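Local coordinates for protein chintase (Rhizomucor miehei, PDB 5YUQ) that probably hydrolyses the beta-1,4 glycosidic bonds of chitin, as a fungal chitinase of glycosyl hydrolase family 18 with an active-site tunnel, at residues 17-22 / 50-55; 89-94 / 137-142; 285-290 / 359-364. All blocks are in the same frame, centred on the assembly; numbering follows the deposited sequence.

Contact 1 of 3, residues 17-22 / 50-55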
loop_
_atom_site.group_PDB
_atom_site.type_symbol
_atom_site.label_atom_id
_atom_site.label_comp_id
_atom_site.label_asym_id
_atom_site.label_seq_id
_atom_site.Cartn_x
_atom_site.Cartn_y
_atom_site.Cartn_z
ATOM N N ILE A 17 -2.154 -8.445 18.157
ATOM C CA ILE A 17 -1.150 -8.521 17.103
ATOM C C ILE A 17 -0.425 -9.863 17.167
ATOM O O ILE A 17 0.118 -10.236 18.209
ATOM C CB ILE A 17 -0.144 -7.359 17.221
ATOM C CG1 ILE A 17 -0.860 -6.015 17.006
ATOM C CG2 ILE A 17 0.991 -7.519 16.222
ATOM C CD1 ILE A 17 0.049 -4.805 17.167
ATOM N N ALA A 18 -0.436 -10.600 16.058
ATOM C CA ALA A 18 0.168 -11.932 16.023
ATOM C C ALA A 18 1.672 -11.824 15.826
ATOM O O ALA A 18 2.193 -12.122 14.752
ATOM C CB ALA A 18 -0.456 -12.776 14.920
ATOM N N TRP A 19 2.361 -11.406 16.879
ATOM C CA TRP A 19 3.788 -11.112 16.808
ATOM C C TRP A 19 4.624 -12.245 16.222
ATOM O O TRP A 19 5.595 -11.997 15.513
ATOM C CB TRP A 19 4.313 -10.764 18.200
ATOM C CG TRP A 19 3.687 -9.544 18.788
ATOM C CD1 TRP A 19 2.773 -9.492 19.798
ATOM C CD2 TRP A 19 3.932 -8.190 18.396
ATOM N NE1 TRP A 19 2.439 -8.185 20.064
ATOM C CE2 TRP A 19 3.138 -7.368 19.216
ATOM C CE3 TRP A 19 4.754 -7.594 17.435
ATOM C CZ2 TRP A 19 3.137 -5.977 19.098
ATOM C CZ3 TRP A 19 4.758 -6.218 17.327
ATOM C CH2 TRP A 19 3.953 -5.425 18.151
ATOM N N ASP A 20 4.253 -13.490 16.505
ATOM C CA ASP A 20 5.070 -14.615 16.053
ATOM C C ASP A 20 4.919 -14.884 14.559
ATOM O O ASP A 20 5.657 -15.683 13.987
ATOM C CB ASP A 20 4.775 -15.872 16.880
ATOM C CG ASP A 20 5.266 -15.750 18.307
ATOM O OD1 ASP A 20 6.433 -15.337 18.496
ATOM O OD2 ASP A 20 4.489 -16.047 19.239
ATOM N N LYS A 21 3.976 -14.193 13.928
ATOM C CA LYS A 21 3.716 -14.383 12.505
ATOM C C LYS A 21 4.216 -13.229 11.629
ATOM O O LYS A 21 3.886 -13.148 10.443
ATOM C CB LYS A 21 2.219 -14.632 12.276
ATOM C CG LYS A 21 1.699 -15.898 12.971
ATOM C CD LYS A 21 0.180 -16.002 12.873
ATOM C CE LYS A 21 -0.365 -17.250 13.578
ATOM N NZ LYS A 21 0.028 -18.494 12.874
ATOM N N LEU A 22 5.035 -12.353 12.205
ATOM C CA LEU A 22 5.546 -11.203 11.455
ATOM C C LEU A 22 6.896 -10.774 11.985
ATOM O O LEU A 22 7.276 -11.145 13.096
ATOM C CB LEU A 22 4.548 -10.038 11.507
ATOM C CG LEU A 22 4.099 -9.534 12.886
ATOM C CD1 LEU A 22 5.056 -8.497 13.454
ATOM C CD2 LEU A 22 2.702 -8.965 12.802
ATOM N N VAL A 50 5.146 0.270 20.363
ATOM C CA VAL A 50 6.604 0.149 20.340
ATOM C C VAL A 50 7.093 -0.712 21.502
ATOM O O VAL A 50 7.926 -1.600 21.332
ATOM C CB VAL A 50 7.312 1.523 20.379
ATOM C CG1 VAL A 50 8.807 1.338 20.583
ATOM C CG2 VAL A 50 7.061 2.282 19.084
ATOM N N GLN A 51 6.557 -0.456 22.689
ATOM C CA GLN A 51 6.933 -1.238 23.854
ATOM C C GLN A 51 6.590 -2.720 23.662
ATOM O O GLN A 51 7.396 -3.599 23.970
ATOM C CB GLN A 51 6.270 -0.673 25.112
ATOM C CG GLN A 51 6.694 -1.393 26.380
ATOM C CD GLN A 51 8.195 -1.317 26.595
ATOM O OE1 GLN A 51 8.738 -0.257 26.926
ATOM N NE2 GLN A 51 8.879 -2.437 26.386
ATOM N N GLU A 52 5.399 -3.002 23.141
ATOM C CA GLU A 52 5.000 -4.380 22.886
ATOM C C GLU A 52 5.909 -5.035 21.871
ATOM O O GLU A 52 6.340 -6.164 22.054
ATOM C CB GLU A 52 3.546 -4.453 22.400
ATOM C CG GLU A 52 2.528 -4.016 23.421
ATOM C CD GLU A 52 1.103 -4.184 22.937
ATOM O OE1 GLU A 52 0.173 -3.846 23.705
ATOM O OE2 GLU A 52 0.915 -4.657 21.794
ATOM N N ALA A 53 6.192 -4.328 20.779
ATOM C CA ALA A 53 7.068 -4.876 19.753
ATOM C C ALA A 53 8.435 -5.205 20.325
ATOM O O ALA A 53 8.992 -6.270 20.074
ATOM C CB ALA A 53 7.204 -3.898 18.599
ATOM N N HIS A 54 8.978 -4.274 21.094
ATOM C CA HIS A 54 10.320 -4.437 21.622
ATOM C C HIS A 54 10.390 -5.521 22.694
ATOM O O HIS A 54 11.371 -6.251 22.762
ATOM C CB HIS A 54 10.870 -3.091 22.097
ATOM C CG HIS A 54 11.217 -2.176 20.957
ATOM N ND1 HIS A 54 11.557 -0.853 21.139
ATOM C CD2 HIS A 54 11.279 -2.408 19.630
ATOM C CE1 HIS A 54 11.814 -0.308 19.958
ATOM N NE2 HIS A 54 11.658 -1.230 19.028
ATOM N N SER A 55 9.337 -5.648 23.493
ATOM C CA SER A 55 9.263 -6.732 24.473
ATOM C C SER A 55 9.280 -8.099 23.788
ATOM O O SER A 55 9.705 -9.094 24.377
ATOM C CB SER A 55 8.000 -6.599 25.329
ATOM O OG SER A 55 8.090 -5.496 26.217
HETATM O O HOH W 1 0.890 -7.133 22.106
#

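Contact 2 of 3, residues 89-94 / 137-142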
loop_
_atom_site.group_PDB
_atom_site.type_symbol
_atom_site.label_atom_id
_atom_site.label_comp_id
_atom_site.label_asym_id
_atom_site.label_seq_id
_atom_site.Cartn_x
_atom_site.Cartn_y
_atom_site.Cartn_z
ATOM N N ASN A 89 12.824 17.198 12.744
ATOM C CA ASN A 89 11.627 16.685 13.395
ATOM C C ASN A 89 11.485 15.178 13.240
ATOM O O ASN A 89 11.014 14.497 14.152
ATOM C CB ASN A 89 10.382 17.396 12.869
ATOM C CG ASN A 89 10.261 18.814 13.385
ATOM O OD1 ASN A 89 10.947 19.205 14.334
ATOM N ND2 ASN A 89 9.372 19.589 12.773
ATOM N N LEU A 90 11.901 14.654 12.092
ATOM C CA LEU A 90 11.865 13.212 11.861
ATOM C C LEU A 90 12.871 12.485 12.748
ATOM O O LEU A 90 12.584 11.415 13.277
ATOM C CB LEU A 90 12.120 12.887 10.389
ATOM C CG LEU A 90 10.980 13.238 9.433
ATOM C CD1 LEU A 90 11.478 13.212 7.997
ATOM C CD2 LEU A 90 9.818 12.264 9.608
ATOM N N VAL A 91 14.056 13.060 12.904
ATOM C CA VAL A 91 15.052 12.475 13.788
ATOM C C VAL A 91 14.539 12.496 15.223
ATOM O O VAL A 91 14.724 11.535 15.973
ATOM C CB VAL A 91 16.395 13.218 13.666
ATOM C CG1 VAL A 91 17.373 12.741 14.733
ATOM C CG2 VAL A 91 16.976 13.028 12.267
ATOM N N ASP A 92 13.868 13.583 15.595
ATOM C CA ASP A 92 13.340 13.701 16.950
ATOM C C ASP A 92 12.283 12.641 17.233
ATOM O O ASP A 92 12.264 12.072 18.319
ATOM C CB ASP A 92 12.744 15.087 17.197
ATOM C CG ASP A 92 13.796 16.160 17.345
ATOM O OD1 ASP A 92 14.990 15.825 17.506
ATOM O OD2 ASP A 92 13.416 17.351 17.315
ATOM N N VAL A 93 11.476 12.385 16.240
ATOM C CA VAL A 93 10.421 11.388 16.418
ATOM C C VAL A 93 10.982 9.994 16.627
ATOM O O VAL A 93 10.503 9.237 17.397
ATOM C CB VAL A 93 9.389 11.400 15.263
ATOM C CG1 VAL A 93 9.905 10.694 14.041
ATOM C CG2 VAL A 93 8.151 10.682 15.724
ATOM N N VAL A 94 12.032 9.681 15.889
ATOM C CA VAL A 94 12.700 8.398 16.034
ATOM C C VAL A 94 13.226 8.236 17.452
ATOM O O VAL A 94 13.004 7.204 18.086
ATOM C CB VAL A 94 13.844 8.221 15.018
ATOM C CG1 VAL A 94 14.648 6.974 15.364
ATOM C CG2 VAL A 94 13.256 8.098 13.625
ATOM N N GLU A 137 22.315 9.904 7.170
ATOM C CA GLU A 137 23.473 10.538 7.792
ATOM C C GLU A 137 23.206 10.812 9.270
ATOM O O GLU A 137 24.078 10.609 10.111
ATOM C CB GLU A 137 23.850 11.829 7.056
ATOM C CG GLU A 137 25.208 12.403 7.456
ATOM C CD GLU A 137 25.148 13.193 8.746
ATOM O OE1 GLU A 137 24.108 13.837 8.986
ATOM O OE2 GLU A 137 26.130 13.161 9.521
ATOM N N LYS A 138 22.001 11.266 9.594
ATOM C CA LYS A 138 21.700 11.622 10.980
ATOM C C LYS A 138 21.365 10.445 11.885
ATOM O O LYS A 138 21.665 10.483 13.077
ATOM C CB LYS A 138 20.611 12.699 11.045
ATOM C CG LYS A 138 21.195 14.101 10.968
ATOM C CD LYS A 138 20.233 15.116 10.413
ATOM C CE LYS A 138 20.981 16.390 10.043
ATOM N NZ LYS A 138 21.856 16.841 11.154
ATOM N N LEU A 139 20.759 9.401 11.322
ATOM C CA LEU A 139 20.306 8.264 12.124
ATOM C C LEU A 139 21.249 7.062 12.077
ATOM O O LEU A 139 21.210 6.212 12.967
ATOM C CB LEU A 139 18.894 7.843 11.703
ATOM C CG LEU A 139 17.817 8.911 11.884
ATOM C CD1 LEU A 139 16.540 8.516 11.161
ATOM C CD2 LEU A 139 17.538 9.139 13.365
ATOM N N GLY A 140 22.080 6.978 11.042
ATOM C CA GLY A 140 23.041 5.892 10.937
ATOM C C GLY A 140 22.536 4.690 10.158
ATOM O O GLY A 140 21.394 4.669 9.701
ATOM N N SER A 141 23.386 3.677 10.028
ATOM C CA SER A 141 23.110 2.529 9.166
ATOM C C SER A 141 22.145 1.528 9.784
ATOM O O SER A 141 21.546 0.717 9.088
ATOM C CB SER A 141 24.415 1.818 8.811
ATOM O OG SER A 141 25.052 1.338 9.981
ATOM N N LYS A 142 21.987 1.589 11.076
ATOM C CA LYS A 142 21.145 0.636 11.813
ATOM C C LYS A 142 19.608 0.898 11.596
ATOM O O LYS A 142 18.810 -0.026 11.423
ATOM C CB LYS A 142 21.655 0.640 13.277
ATOM C CG LYS A 142 20.945 1.451 14.339
ATOM C CD LYS A 142 21.526 2.802 14.654
ATOM C CE LYS A 142 21.913 2.946 16.116
ATOM N NZ LYS A 142 21.883 4.312 16.691
#

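Contact 3 of 3, residues 285-290 / 359-364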
loop_
_atom_site.group_PDB
_atom_site.type_symbol
_atom_site.label_atom_id
_atom_site.label_comp_id
_atom_site.label_asym_id
_atom_site.label_seq_id
_atom_site.Cartn_x
_atom_site.Cartn_y
_atom_site.Cartn_z
ATOM N N TYR A 285 -13.605 -3.597 0.951
ATOM C CA TYR A 285 -14.332 -4.714 1.513
ATOM C C TYR A 285 -13.273 -5.547 2.224
ATOM O O TYR A 285 -12.492 -6.237 1.573
ATOM C CB TYR A 285 -14.949 -5.500 0.359
ATOM C CG TYR A 285 -16.328 -6.052 0.621
ATOM C CD1 TYR A 285 -16.488 -7.228 1.322
ATOM C CD2 TYR A 285 -17.458 -5.413 0.133
ATOM C CE1 TYR A 285 -17.724 -7.752 1.557
ATOM C CE2 TYR A 285 -18.723 -5.938 0.368
ATOM C CZ TYR A 285 -18.837 -7.106 1.081
ATOM O OH TYR A 285 -20.076 -7.651 1.330
ATOM N N ILE A 286 -13.207 -5.473 3.550
ATOM C CA ILE A 286 -12.082 -6.117 4.240
ATOM C C ILE A 286 -12.279 -7.618 4.388
ATOM O O ILE A 286 -13.402 -8.121 4.346
ATOM C CB ILE A 286 -11.765 -5.486 5.612
ATOM C CG1 ILE A 286 -12.915 -5.712 6.596
ATOM C CG2 ILE A 286 -11.454 -4.003 5.459
ATOM C CD1 ILE A 286 -12.504 -5.478 8.039
ATOM N N TRP A 287 -11.180 -8.340 4.553
ATOM C CA TRP A 287 -11.248 -9.790 4.612
ATOM C C TRP A 287 -12.207 -10.285 5.685
ATOM O O TRP A 287 -12.931 -11.259 5.463
ATOM C CB TRP A 287 -9.871 -10.405 4.834
ATOM C CG TRP A 287 -9.977 -11.881 5.031
ATOM C CD1 TRP A 287 -9.901 -12.562 6.212
ATOM C CD2 TRP A 287 -10.209 -12.864 4.014
ATOM N NE1 TRP A 287 -10.072 -13.910 5.990
ATOM C CE2 TRP A 287 -10.260 -14.121 4.647
ATOM C CE3 TRP A 287 -10.375 -12.802 2.627
ATOM C CZ2 TRP A 287 -10.459 -15.306 3.941
ATOM C CZ3 TRP A 287 -10.577 -13.977 1.926
ATOM C CH2 TRP A 287 -10.620 -15.213 2.584
ATOM N N ARG A 288 -12.227 -9.632 6.840
ATOM C CA ARG A 288 -13.102 -10.084 7.938
ATOM C C ARG A 288 -14.546 -10.207 7.413
ATOM O O ARG A 288 -15.206 -11.143 7.768
ATOM C CB ARG A 288 -13.102 -9.194 9.149
ATOM C CG ARG A 288 -11.788 -9.156 9.893
ATOM C CD ARG A 288 -11.709 -8.183 11.049
ATOM N NE ARG A 288 -12.511 -8.626 12.191
ATOM C CZ ARG A 288 -12.114 -9.531 13.064
ATOM N NH1 ARG A 288 -10.919 -10.104 13.010
ATOM N NH2 ARG A 288 -12.915 -9.847 14.036
ATOM N N THR A 289 -14.985 -9.222 6.625
ATOM C CA THR A 289 -16.335 -9.226 6.069
ATOM C C THR A 289 -16.514 -10.337 5.043
ATOM O O THR A 289 -17.528 -11.037 5.044
ATOM C CB THR A 289 -16.655 -7.889 5.399
ATOM O OG1 THR A 289 -16.361 -6.818 6.307
ATOM C CG2 THR A 289 -18.126 -7.835 5.002
ATOM N N ILE A 290 -15.531 -10.490 4.162
ATOM C CA ILE A 290 -15.559 -11.547 3.157
ATOM C C ILE A 290 -15.709 -12.917 3.828
ATOM O O ILE A 290 -16.514 -13.750 3.398
ATOM C CB ILE A 290 -14.283 -11.503 2.292
ATOM C CG1 ILE A 290 -14.175 -10.132 1.607
ATOM C CG2 ILE A 290 -14.288 -12.609 1.252
ATOM C CD1 ILE A 290 -12.899 -9.938 0.777
ATOM N N ASN A 359 -6.391 -15.657 11.619
ATOM C CA ASN A 359 -5.187 -15.246 10.896
ATOM C C ASN A 359 -5.082 -15.927 9.538
ATOM O O ASN A 359 -3.982 -16.252 9.099
ATOM C CB ASN A 359 -3.902 -15.538 11.697
ATOM C CG ASN A 359 -3.985 -15.081 13.146
ATOM O OD1 ASN A 359 -3.971 -13.882 13.434
ATOM N ND2 ASN A 359 -4.027 -16.042 14.070
ATOM N N THR A 360 -6.216 -16.135 8.871
ATOM C CA THR A 360 -6.223 -16.817 7.577
ATOM C C THR A 360 -5.254 -16.192 6.569
ATOM O O THR A 360 -4.437 -16.892 5.969
ATOM C CB THR A 360 -7.625 -16.845 6.956
ATOM O OG1 THR A 360 -8.522 -17.540 7.834
ATOM C CG2 THR A 360 -7.599 -17.562 5.615
ATOM N N LEU A 361 -5.348 -14.880 6.381
ATOM C CA LEU A 361 -4.497 -14.211 5.399
ATOM C C LEU A 361 -3.053 -14.081 5.863
ATOM O O LEU A 361 -2.138 -14.245 5.067
ATOM C CB LEU A 361 -5.060 -12.846 5.011
ATOM C CG LEU A 361 -6.461 -12.896 4.396
ATOM C CD1 LEU A 361 -6.768 -11.546 3.799
ATOM C CD2 LEU A 361 -6.569 -13.992 3.343
ATOM N N LEU A 362 -2.835 -13.802 7.144
ATOM C CA LEU A 362 -1.461 -13.692 7.637
ATOM C C LEU A 362 -0.761 -15.047 7.597
ATOM O O LEU A 362 0.415 -15.132 7.248
ATOM C CB LEU A 362 -1.427 -13.092 9.045
ATOM C CG LEU A 362 -0.056 -12.863 9.694
ATOM C CD1 LEU A 362 0.842 -11.995 8.817
ATOM C CD2 LEU A 362 -0.225 -12.240 11.071
ATOM N N ASN A 363 -1.502 -16.107 7.908
ATOM C CA ASN A 363 -0.968 -17.456 7.767
ATOM C C ASN A 363 -0.561 -17.748 6.332
ATOM O O ASN A 363 0.425 -18.430 6.090
ATOM C CB ASN A 363 -1.990 -18.493 8.240
ATOM C CG ASN A 363 -2.127 -18.515 9.741
ATOM O OD1 ASN A 363 -1.290 -17.963 10.454
ATOM N ND2 ASN A 363 -3.165 -19.171 10.235
ATOM N N ALA A 364 -1.325 -17.225 5.378
ATOM C CA ALA A 364 -1.036 -17.425 3.959
ATOM C C ALA A 364 0.280 -16.793 3.523
ATOM O O ALA A 364 0.797 -17.091 2.448
ATOM C CB ALA A 364 -2.183 -16.876 3.110
#

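Contact 1 of 3, residues 17-22 / 50-55
Trp19 pushes the far end of its indole against Ala53 and Glu52 in an apolar packing. The six-membered ring leads: CH2 comes 3.5 Å from Ala53 CA and CZ3 3.6 Å from Ala53 CB, an oblique approach. Next to it, Trp19 CZ2 meets Glu52 CB at 3.7 Å. The backbone of Glu52 passes over one face, its C lying 4.0 Å above the ring plane and displaced toward the rim. Over the opposite face stands Ile17 CG2 of the same loop, 3.6 Å above the ring centre.

The polar link is indirect. Water 1 accepts from Trp19 NE1 at 2.8 Å and donates to Glu52 OE2 at a short 2.5 Å. Both this water and OE2 lie in the indole plane at its edge, whereas the carboxylate is turned 79° from that plane. The extended Glu52 chain (chi2 -176°) takes its oxygen along the ring edge to the water, so one solvent molecule satisfies the indole N-H and ties it to the helix.

The backbone aims the ring. An inverse gamma turn centred on Ala18 leads into the brief 3-10 segment 19-20, and with CG anti to the carbonyl carbon (chi1 -62°) Trp19 reaches across to residues 50-55. Trp19 also touches Ile25 of strand 24-32. In this TIM barrel of family 18, the contact packs the loop between the first two barrel strands against helix 43-55 of the outer layer, which follows the second.

Contact 2 of 3, residues 89-94 / 137-142
Val91 and Val94 face Leu139 from a regular helical turn, in which Val93 N donates to Asn89 O at 3.0 Å; no hydrogen bond crosses to residues 137-142, and the contact is made by methyl and methylene groups.

Leu139 is the intruding side chain. Its CD2 methyl settles in the groove between Val91 and Val94, one helical turn apart: it lies 3.9 Å from Val91 CG1, and at 4.1 Å from Val94 CG1. The other branch, CD1, reaches Val94 CG2 at 4.1 Å. Leu139 and Val91 run past each other in opposite senses, so contact is alongside rather than end to end. Val91 has CG1 anti to its own backbone N (chi1 172°), which sets CG1 against Leu139, while CG2 touches Lys138 CB at 3.8 Å and also lies near Leu139 CD2.

Lys138 gives little more than that methylene. The rest of its chain leads away toward the exposed side, and the valine crosses it at about a right angle. Val91 and Val94 are buried, whereas Lys138 is exposed.

Just beyond Leu139 the chain leaves the helix at Gly140 with a positive phi of 92°. Val94 and Leu139 both also rest on Leu102 of strand 101-105, and Leu90 continues the helix interface to Leu131 and Leu135. Helices 80-97 and 124-139 precede and follow that strand, and their contact is the side-by-side packing of successive helices around the beta-alpha barrel of family 18.

Contact 3 of 3, residues 285-290 / 359-364
Trp287 and Leu361 meet because their first torsions turn both side chains toward each other: the indole of Trp287 extends opposite its backbone N (chi1 174°), and Leu361 directs CG away from its carbonyl carbon (chi1 -60°), bringing CG and its methyls over the ring face. The result is a CH-pi contact. Leu361 CG stands 3.7 Å from the centroid of the Trp287 five-membered ring, only 10° off the ring normal. Its two methyls then spread along the face: CD1 comes to 3.5 Å from Trp287 CG and reaches Trp287 CB at a similar range, while CD2 moves toward the six-membered ring and lies 3.9 Å from Trp287 CE2. The whole branched end of the leucine thus spans both rings of the indole.

Thr360 adds a second, oblique approach, crossing the tryptophan at about a right angle. Its CB is 3.9 Å from Trp287 NE1, and its CG2 methyl is 4.0 Å from Trp287 CZ2.

In the fold, the strand 284-286 that leads into helix 287-292 pairs antiparallel with strand 228-240. These elements lie between the seventh barrel strand and the helix 329-341 that follows it, the place where many family 18 chitinases carry an inserted alpha+beta subdomain; helix 360-363 follows the eighth strand, 346-350. The stack therefore joins part of what is probably that insertion to the closing segment of the TIM barrel, and Leu361 also touches Phe234 and Leu332.

The polar atoms beside the stack look to an acidic loop. Trp287 NE1 and Thr360 OG1 both hydrogen-bond to Asp356 OD2, which thereby fixes the turn of the indole relative to the threonine. Asp355 holds the start of helix 360-363, its OD1 bonded to Leu361 N and its OD2 to Leu362 N.

Overall arrangement
Contacts 1 and 3 are buried, each built on one tryptophan; contact 2 is only partly buried and aliphatic, of valines with leucine and a lysine methylene. Contacts 1 and 2 both pack outer-layer elements of the barrel, yet share no element and come no nearer than about 8 Å between nearest atoms. Contact 3 differs in place, tying the probable insertion to the last short helix, and its indole N-H is held by a carboxylate where that of contact 1 uses a water. Contacts 1 and 3 touch: Lys21 NZ lies 2.8 Å from Asn363 OD1, a probable hydrogen bond, and Leu362 packs on Ala18 and Lys21. Contact 2 stands apart, its centre about 34 Å from that of contact 3.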